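Local coordinates for protein deoxy-D-mannose-octulosonate 8-phosphate phosphatase (Haemophilus influenzae Rd, PDB 1K1E) that hydrolyses 3-deoxy-D-manno-octulosonate 8-phosphate to 3-deoxy-D-manno-octulosonate and inorganic phosphate, using magnesium as cofactor, in lipopolysaccharide biosynthesis, at residues A[115-126]-A[134-143]; A[8-16]-A[51-60]. All blocks are in the same frame, centred on the assembly; numbering follows the deposited sequence.

Contact 1 of 2, residues A[115-126]-A[134-143]. With HG (mercury (II) ion), chain N.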
# COMPACT_ATOMS: atom_id res chain seq x y z
N PHE A 115 -11.15 25.25 -1.00
CA PHE A 115 -12.30 25.03 -0.14
C PHE A 115 -13.08 26.33 -0.05
O PHE A 115 -14.29 26.31 -0.11
CB PHE A 115 -11.86 24.65 1.30
CG PHE A 115 -11.04 23.39 1.39
CD1 PHE A 115 -10.05 23.24 2.39
CD2 PHE A 115 -11.27 22.33 0.54
CE1 PHE A 115 -9.30 22.06 2.53
CE2 PHE A 115 -10.53 21.14 0.68
CZ PHE A 115 -9.55 21.01 1.67
N ALA A 116 -12.34 27.44 0.11
CA ALA A 116 -12.92 28.77 0.27
C ALA A 116 -13.67 29.24 -0.98
O ALA A 116 -14.70 29.88 -0.89
CB ALA A 116 -11.83 29.77 0.62
N ALA A 117 -13.16 28.88 -2.14
CA ALA A 117 -13.80 29.29 -3.37
C ALA A 117 -15.05 28.45 -3.65
O ALA A 117 -16.03 28.99 -4.25
CB ALA A 117 -12.87 29.17 -4.46
N CYS A 118 -15.08 27.18 -3.20
CA CYS A 118 -16.30 26.35 -3.42
C CYS A 118 -17.38 26.54 -2.35
O CYS A 118 -17.10 26.98 -1.26
CB CYS A 118 -15.97 24.85 -3.48
SG CYS A 118 -15.38 24.22 -5.06
N GLY A 119 -18.60 26.17 -2.69
CA GLY A 119 -19.70 26.30 -1.76
C GLY A 119 -19.68 25.23 -0.68
O GLY A 119 -20.09 25.49 0.43
N THR A 120 -19.18 24.04 -1.01
CA THR A 120 -19.13 22.91 -0.06
C THR A 120 -17.74 22.31 -0.20
O THR A 120 -17.19 22.28 -1.31
CB THR A 120 -20.16 21.83 -0.50
OG1 THR A 120 -21.48 22.40 -0.45
CG2 THR A 120 -20.11 20.60 0.38
N SER A 121 -17.17 21.83 0.90
CA SER A 121 -15.83 21.26 0.84
C SER A 121 -15.74 20.03 1.74
O SER A 121 -16.34 19.98 2.81
CB SER A 121 -14.81 22.30 1.32
OG SER A 121 -15.21 22.81 2.58
N PHE A 122 -14.91 19.09 1.31
CA PHE A 122 -14.66 17.83 1.97
C PHE A 122 -13.18 17.58 2.11
O PHE A 122 -12.41 17.92 1.22
CB PHE A 122 -15.16 16.68 1.10
CG PHE A 122 -16.67 16.66 0.93
CD1 PHE A 122 -17.28 17.46 -0.03
CD2 PHE A 122 -17.46 15.81 1.69
CE1 PHE A 122 -18.64 17.42 -0.23
CE2 PHE A 122 -18.87 15.76 1.49
CZ PHE A 122 -19.45 16.58 0.52
N ALA A 123 -12.79 16.98 3.24
CA ALA A 123 -11.38 16.64 3.41
C ALA A 123 -11.34 15.15 3.61
O ALA A 123 -12.23 14.59 4.28
CB ALA A 123 -10.78 17.37 4.67
N VAL A 124 -10.32 14.51 3.04
CA VAL A 124 -10.09 13.07 3.24
C VAL A 124 -9.67 12.84 4.68
O VAL A 124 -9.17 13.76 5.37
CB VAL A 124 -9.00 12.51 2.26
CG1 VAL A 124 -9.51 12.64 0.83
CG2 VAL A 124 -7.66 13.28 2.42
N ALA A 125 -9.90 11.62 5.15
CA ALA A 125 -9.61 11.30 6.56
C ALA A 125 -8.20 11.51 7.08
O ALA A 125 -7.99 11.65 8.29
CB ALA A 125 -10.02 9.88 6.83
N ASP A 126 -7.22 11.41 6.20
CA ASP A 126 -5.83 11.53 6.65
C ASP A 126 -5.27 12.89 6.38
O ASP A 126 -4.07 13.12 6.52
CB ASP A 126 -4.91 10.45 6.05
CG ASP A 126 -5.03 10.35 4.53
OD1 ASP A 126 -4.03 9.97 3.91
OD2 ASP A 126 -6.08 10.62 3.91
N ALA A 134 -10.94 23.27 8.22
CA ALA A 134 -11.38 24.21 7.21
C ALA A 134 -12.56 23.79 6.32
O ALA A 134 -13.21 24.63 5.69
CB ALA A 134 -10.15 24.60 6.32
N VAL A 135 -12.83 22.50 6.22
CA VAL A 135 -13.87 22.05 5.27
C VAL A 135 -15.22 21.89 5.96
O VAL A 135 -15.31 21.95 7.20
CB VAL A 135 -13.53 20.68 4.72
CG1 VAL A 135 -12.18 20.68 3.99
CG2 VAL A 135 -13.48 19.68 5.90
N ASP A 136 -16.26 21.66 5.18
CA ASP A 136 -17.60 21.47 5.70
C ASP A 136 -17.79 20.07 6.23
O ASP A 136 -18.47 19.86 7.25
CB ASP A 136 -18.64 21.74 4.61
CG ASP A 136 -18.64 23.19 4.19
OD1 ASP A 136 -18.54 23.51 2.96
OD2 ASP A 136 -18.70 24.02 5.11
N HIS A 137 -17.15 19.11 5.58
CA HIS A 137 -17.34 17.74 5.98
C HIS A 137 -16.05 16.94 5.95
O HIS A 137 -15.39 16.84 4.91
CB HIS A 137 -18.38 17.12 5.01
CG HIS A 137 -19.54 18.02 4.67
ND1 HIS A 137 -20.63 18.19 5.50
CD2 HIS A 137 -19.83 18.71 3.53
CE1 HIS A 137 -21.54 18.94 4.89
NE2 HIS A 137 -21.08 19.27 3.69
N VAL A 138 -15.70 16.33 7.07
CA VAL A 138 -14.51 15.50 7.08
C VAL A 138 -14.94 14.08 6.80
O VAL A 138 -15.75 13.54 7.54
CB VAL A 138 -13.78 15.59 8.44
CG1 VAL A 138 -12.57 14.59 8.48
CG2 VAL A 138 -13.28 17.03 8.63
N LEU A 139 -14.41 13.46 5.74
CA LEU A 139 -14.82 12.10 5.42
C LEU A 139 -14.12 11.10 6.34
O LEU A 139 -13.06 11.41 6.91
CB LEU A 139 -14.41 11.80 3.97
CG LEU A 139 -15.11 12.81 3.01
CD1 LEU A 139 -14.28 12.81 1.69
CD2 LEU A 139 -16.53 12.31 2.75
N SER A 140 -14.67 9.88 6.42
CA SER A 140 -14.08 8.83 7.25
C SER A 140 -13.03 8.00 6.52
O SER A 140 -12.27 7.30 7.17
CB SER A 140 -15.19 7.92 7.82
OG SER A 140 -15.74 7.03 6.84
N THR A 141 -13.03 8.06 5.18
CA THR A 141 -12.09 7.28 4.36
C THR A 141 -10.79 8.00 3.99
O THR A 141 -10.81 9.18 3.66
CB THR A 141 -12.77 6.82 3.10
OG1 THR A 141 -14.02 6.21 3.42
CG2 THR A 141 -11.87 5.86 2.40
N HIS A 142 -9.65 7.31 4.09
CA HIS A 142 -8.38 7.94 3.71
C HIS A 142 -8.28 8.21 2.25
O HIS A 142 -8.89 7.50 1.43
CB HIS A 142 -7.19 7.07 4.07
CG HIS A 142 -6.91 7.01 5.54
ND1 HIS A 142 -5.69 6.64 6.07
CD2 HIS A 142 -7.71 7.26 6.60
CE1 HIS A 142 -5.75 6.68 7.39
NE2 HIS A 142 -6.97 7.05 7.74
N GLY A 143 -7.48 9.22 1.89
CA GLY A 143 -7.30 9.50 0.50
C GLY A 143 -6.80 8.25 -0.27
O GLY A 143 -5.99 7.45 0.22
HG HG N . -13.34 25.10 -5.50
O HOH W 1 -4.19 7.50 2.36
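Strands 120-123 and 137-138 are the two parallel strands of a beta-alpha-beta unit, with helix 129-132 between them. Ser121 meets Asp136 just before the second strand. Ser121 O accepts from both Asp136 N and His137 N. Ser121 OG lies between its backbone N and carbonyl carbon (chi1 52°), which brings it to Asp136 N for a further bond (3.0 Å). In return, Asp136 OD1 accepts from Ser121 N on its anti side. Further on, Ala123 N binds His137 O, and Leu139 N reaches Ala123 O almost straight (2.9 Å).

Phe122 and His137 share one side of the sheet. Their ring planes are 36° apart, and His137 CD2 lies over a Phe122 face near the rim. Thr120 CG2 meets the His137 ring at its edge, 3.7 Å from His137 CD2. On the other side, Val135 CG1 stands over the centre of the Phe115 ring, 3.5 Å from the centroid. Val135 CG1 also touches Ala123 CB.

At the far end the Asp126 carboxylate stacks on the His142 ring, planes 5° apart, with Asp126 CB over the ring centre. Asp126 OD2 accepts from Gly143 N (2.8 Å) on its syn side. Met151 and Met154 of helix 147-158 pack on Phe122. Cys118 SG binds the mercury ion with Cys88 and Ala114. These are the last two strands of the parallel sheet within the chain, in a Rossmann-like HAD phosphatase fold.

Contact 2 of 2, residues A[8-16]-A[51-60]; sequences IKFVITDVD and DIQVAVLSGR. With CO (cobalt (II) ion), chain M; SO4 (sulfate ion), chain O.
Phe10 leans its ring against Ala55 at an oblique angle. Its CG is anti to the backbone N (chi1 -170°), which carries the ring toward strand 53-58. Phe10 CZ meets Ala55 CB at 3.3 Å, while Gln53 O sits at the ring edge. Ile12 follows on the same side, its CG2 against Leu57 CB (3.9 Å). On the other side, Thr13 and Val56 lie side by side and point the same way. Val11 CG2 touches Ile52 CG2 (4.0 Å).

The strands are in parallel register: backbone N and O of Val11 and Thr13 bond to Gln53, Ala55 and Leu57 in turn, with Lys9 O taking Gln53 N at the start. There Lys9 bends at chi2 and chi3 and turns its amine back to Asp51. Lys9 NZ makes a salt bridge with Asp51 OD1 (2.9 Å), approaching from above the carboxylate plane.

At the carboxyl ends, Asp14 OD2 (2.0 Å) and Asp16 O bind the cobalt ion, with three waters and Asp107. Asp14 OD1 forms a salt bridge with Lys84. Gly59 N gives the sulfate O4 a nearly straight bond (2.8 Å, 170°). A water links Asp16 N and OD2, Ser58 OG and sulfate O4. Ser58 OG accepts from Arg60 N in an ST turn. Arg60 CD is near Asp16 OD2 (3.9 Å); the guanidinium and carboxylate planes are 75° apart and the charged ends do not meet. Asp16 OD1 pairs with Lys34 and Arg60 NE with Glu31. Two aspartates at a strand end, on a metal beside a bound oxyanion, are consistent with the DxD motif of a HAD phosphatase active site.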
# COMPACT_ATOMS: atom_id res chain seq x y z
N ILE A 8 -25.73 20.41 -5.22
CA ILE A 8 -24.47 20.27 -5.94
C ILE A 8 -24.68 19.81 -7.36
O ILE A 8 -25.38 18.82 -7.59
CB ILE A 8 -23.50 19.28 -5.21
CG1 ILE A 8 -23.19 19.89 -3.81
CG2 ILE A 8 -22.22 19.06 -6.05
CD1 ILE A 8 -22.33 19.05 -2.88
N LYS A 9 -24.07 20.55 -8.29
CA LYS A 9 -24.11 20.27 -9.71
C LYS A 9 -22.73 20.02 -10.27
O LYS A 9 -22.61 19.56 -11.41
CB LYS A 9 -24.75 21.44 -10.50
CG LYS A 9 -26.22 21.65 -10.13
CD LYS A 9 -27.06 20.40 -10.34
CE LYS A 9 -27.06 19.93 -11.80
NZ LYS A 9 -28.04 18.89 -11.91
N PHE A 10 -21.69 20.26 -9.48
CA PHE A 10 -20.31 20.14 -9.92
C PHE A 10 -19.43 19.74 -8.75
O PHE A 10 -19.53 20.28 -7.66
CB PHE A 10 -19.89 21.50 -10.46
CG PHE A 10 -18.57 21.54 -11.20
CD1 PHE A 10 -18.12 20.49 -12.01
CD2 PHE A 10 -17.80 22.72 -11.11
CE1 PHE A 10 -16.90 20.61 -12.74
CE2 PHE A 10 -16.59 22.86 -11.82
CZ PHE A 10 -16.13 21.82 -12.62
N VAL A 11 -18.54 18.82 -9.01
CA VAL A 11 -17.59 18.34 -8.00
C VAL A 11 -16.23 18.51 -8.62
O VAL A 11 -15.97 18.04 -9.74
CB VAL A 11 -17.80 16.89 -7.72
CG1 VAL A 11 -16.61 16.31 -6.87
CG2 VAL A 11 -19.10 16.73 -7.01
N ILE A 12 -15.37 19.26 -7.95
CA ILE A 12 -13.97 19.44 -8.39
C ILE A 12 -13.11 18.63 -7.38
O ILE A 12 -13.25 18.81 -6.12
CB ILE A 12 -13.54 20.92 -8.26
CG1 ILE A 12 -14.31 21.79 -9.24
CG2 ILE A 12 -12.02 21.07 -8.55
CD1 ILE A 12 -14.12 23.25 -8.90
N THR A 13 -12.22 17.81 -7.90
CA THR A 13 -11.39 17.02 -7.03
C THR A 13 -9.88 17.22 -7.25
O THR A 13 -9.37 17.26 -8.38
CB THR A 13 -11.73 15.49 -7.16
OG1 THR A 13 -10.92 14.76 -6.23
CG2 THR A 13 -11.38 14.95 -8.49
N ASP A 14 -9.19 17.40 -6.13
CA ASP A 14 -7.74 17.46 -6.14
C ASP A 14 -7.33 16.02 -6.52
O ASP A 14 -8.13 15.07 -6.49
CB ASP A 14 -7.21 17.76 -4.72
CG ASP A 14 -5.73 17.51 -4.58
OD1 ASP A 14 -4.98 17.84 -5.52
OD2 ASP A 14 -5.33 17.00 -3.53
N VAL A 15 -6.08 15.84 -6.95
CA VAL A 15 -5.63 14.50 -7.29
C VAL A 15 -4.78 13.78 -6.23
O VAL A 15 -5.20 12.79 -5.65
CB VAL A 15 -4.79 14.51 -8.65
CG1 VAL A 15 -4.18 13.14 -8.92
CG2 VAL A 15 -5.75 14.91 -9.79
N ASP A 16 -3.58 14.29 -5.99
CA ASP A 16 -2.70 13.54 -5.07
C ASP A 16 -3.16 13.63 -3.66
O ASP A 16 -3.30 14.71 -3.15
CB ASP A 16 -1.27 14.05 -5.20
CG ASP A 16 -0.75 13.85 -6.62
OD1 ASP A 16 -0.69 12.66 -7.03
OD2 ASP A 16 -0.48 14.85 -7.31
N ASP A 51 -26.20 13.84 -13.64
CA ASP A 51 -26.10 15.23 -14.08
C ASP A 51 -25.23 16.09 -13.19
O ASP A 51 -25.50 17.26 -13.04
CB ASP A 51 -27.49 15.86 -14.17
CG ASP A 51 -27.51 17.12 -15.02
OD1 ASP A 51 -28.27 18.06 -14.68
OD2 ASP A 51 -26.77 17.17 -16.05
N ILE A 52 -24.23 15.50 -12.55
CA ILE A 52 -23.33 16.31 -11.74
C ILE A 52 -21.97 16.21 -12.40
O ILE A 52 -21.35 15.12 -12.45
CB ILE A 52 -23.27 15.75 -10.35
CG1 ILE A 52 -24.66 15.89 -9.69
CG2 ILE A 52 -22.12 16.45 -9.60
CD1 ILE A 52 -24.70 15.15 -8.34
N GLN A 53 -21.46 17.32 -12.94
CA GLN A 53 -20.19 17.18 -13.62
C GLN A 53 -19.03 16.97 -12.66
O GLN A 53 -19.13 17.34 -11.47
CB GLN A 53 -19.95 18.42 -14.44
CG GLN A 53 -21.09 18.67 -15.44
CD GLN A 53 -20.90 20.04 -16.12
OE1 GLN A 53 -19.98 20.24 -16.90
NE2 GLN A 53 -21.75 20.98 -15.77
N VAL A 54 -17.95 16.42 -13.17
CA VAL A 54 -16.77 16.24 -12.33
C VAL A 54 -15.55 16.88 -13.01
O VAL A 54 -15.35 16.74 -14.20
CB VAL A 54 -16.51 14.76 -12.05
CG1 VAL A 54 -15.21 14.60 -11.27
CG2 VAL A 54 -17.78 14.14 -11.31
N ALA A 55 -14.73 17.59 -12.24
CA ALA A 55 -13.50 18.19 -12.76
C ALA A 55 -12.32 17.78 -11.86
O ALA A 55 -12.52 17.47 -10.67
CB ALA A 55 -13.60 19.72 -12.79
N VAL A 56 -11.13 17.75 -12.46
CA VAL A 56 -9.90 17.41 -11.76
C VAL A 56 -9.03 18.66 -11.73
O VAL A 56 -8.90 19.35 -12.73
CB VAL A 56 -9.18 16.27 -12.53
CG1 VAL A 56 -7.73 16.07 -12.01
CG2 VAL A 56 -10.04 15.00 -12.45
N LEU A 57 -8.39 18.92 -10.59
CA LEU A 57 -7.55 20.09 -10.42
C LEU A 57 -6.26 19.53 -9.82
O LEU A 57 -6.31 18.88 -8.80
CB LEU A 57 -8.23 21.03 -9.44
CG LEU A 57 -8.14 22.55 -9.60
CD1 LEU A 57 -8.34 23.14 -8.25
CD2 LEU A 57 -6.80 23.02 -10.16
N SER A 58 -5.12 19.74 -10.45
CA SER A 58 -3.88 19.23 -9.87
C SER A 58 -2.78 20.22 -10.18
O SER A 58 -2.80 20.83 -11.26
CB SER A 58 -3.51 17.87 -10.50
OG SER A 58 -2.26 17.45 -10.00
N GLY A 59 -1.86 20.41 -9.24
CA GLY A 59 -0.73 21.29 -9.48
C GLY A 59 0.31 20.63 -10.38
O GLY A 59 1.34 21.23 -10.73
N ARG A 60 0.04 19.40 -10.81
CA ARG A 60 0.97 18.64 -11.63
C ARG A 60 0.23 18.19 -12.88
O ARG A 60 -0.98 18.05 -12.88
CB ARG A 60 1.48 17.39 -10.83
CG ARG A 60 2.44 17.73 -9.64
CD ARG A 60 2.80 16.50 -8.73
NE ARG A 60 3.78 15.61 -9.38
CZ ARG A 60 5.11 15.71 -9.22
NH1 ARG A 60 5.61 16.67 -8.42
NH2 ARG A 60 5.94 14.88 -9.88
CO CO M . -3.47 16.82 -2.68
S SO4 O . -1.33 19.88 -5.64
O1 SO4 O . -2.24 20.45 -4.65
O2 SO4 O . -0.51 18.85 -4.94
O3 SO4 O . -0.44 20.90 -6.19
O4 SO4 O . -2.21 19.33 -6.70
O HOH W 2 -23.82 19.93 -13.87
O HOH W 3 -2.66 17.08 -4.68
O HOH W 4 -2.74 16.86 -7.57
O HOH W 5 -1.20 14.66 -9.99
O HOH W 6 -1.67 16.33 -1.75
O HOH W 7 -3.35 18.93 -2.40

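Overall arrangement
Both contacts belong to one parallel sheet, with centres 13 Å apart. Strand 102-106 lies between them, bonded to strand 10-14 on one side and strand 120-123 on the other. They still touch by packing: Cys118 SG is 4.2 Å from Ile12 CD1, and Thr120 OG1 is 4.2 Å from Ile8 CD1. Both segments of contact 2 precede those of contact 1 in the sequence. Asp14 and Asp16 of contact 2 bind the cobalt ion together with Asp107. Between nearest atoms, the side chain of Val124 in contact 1 is about 7 Å from this ion and about 4 Å from that of Asp107. Likewise, the mercury ion on Cys118 lies about 4 Å from the side chain of Ile12.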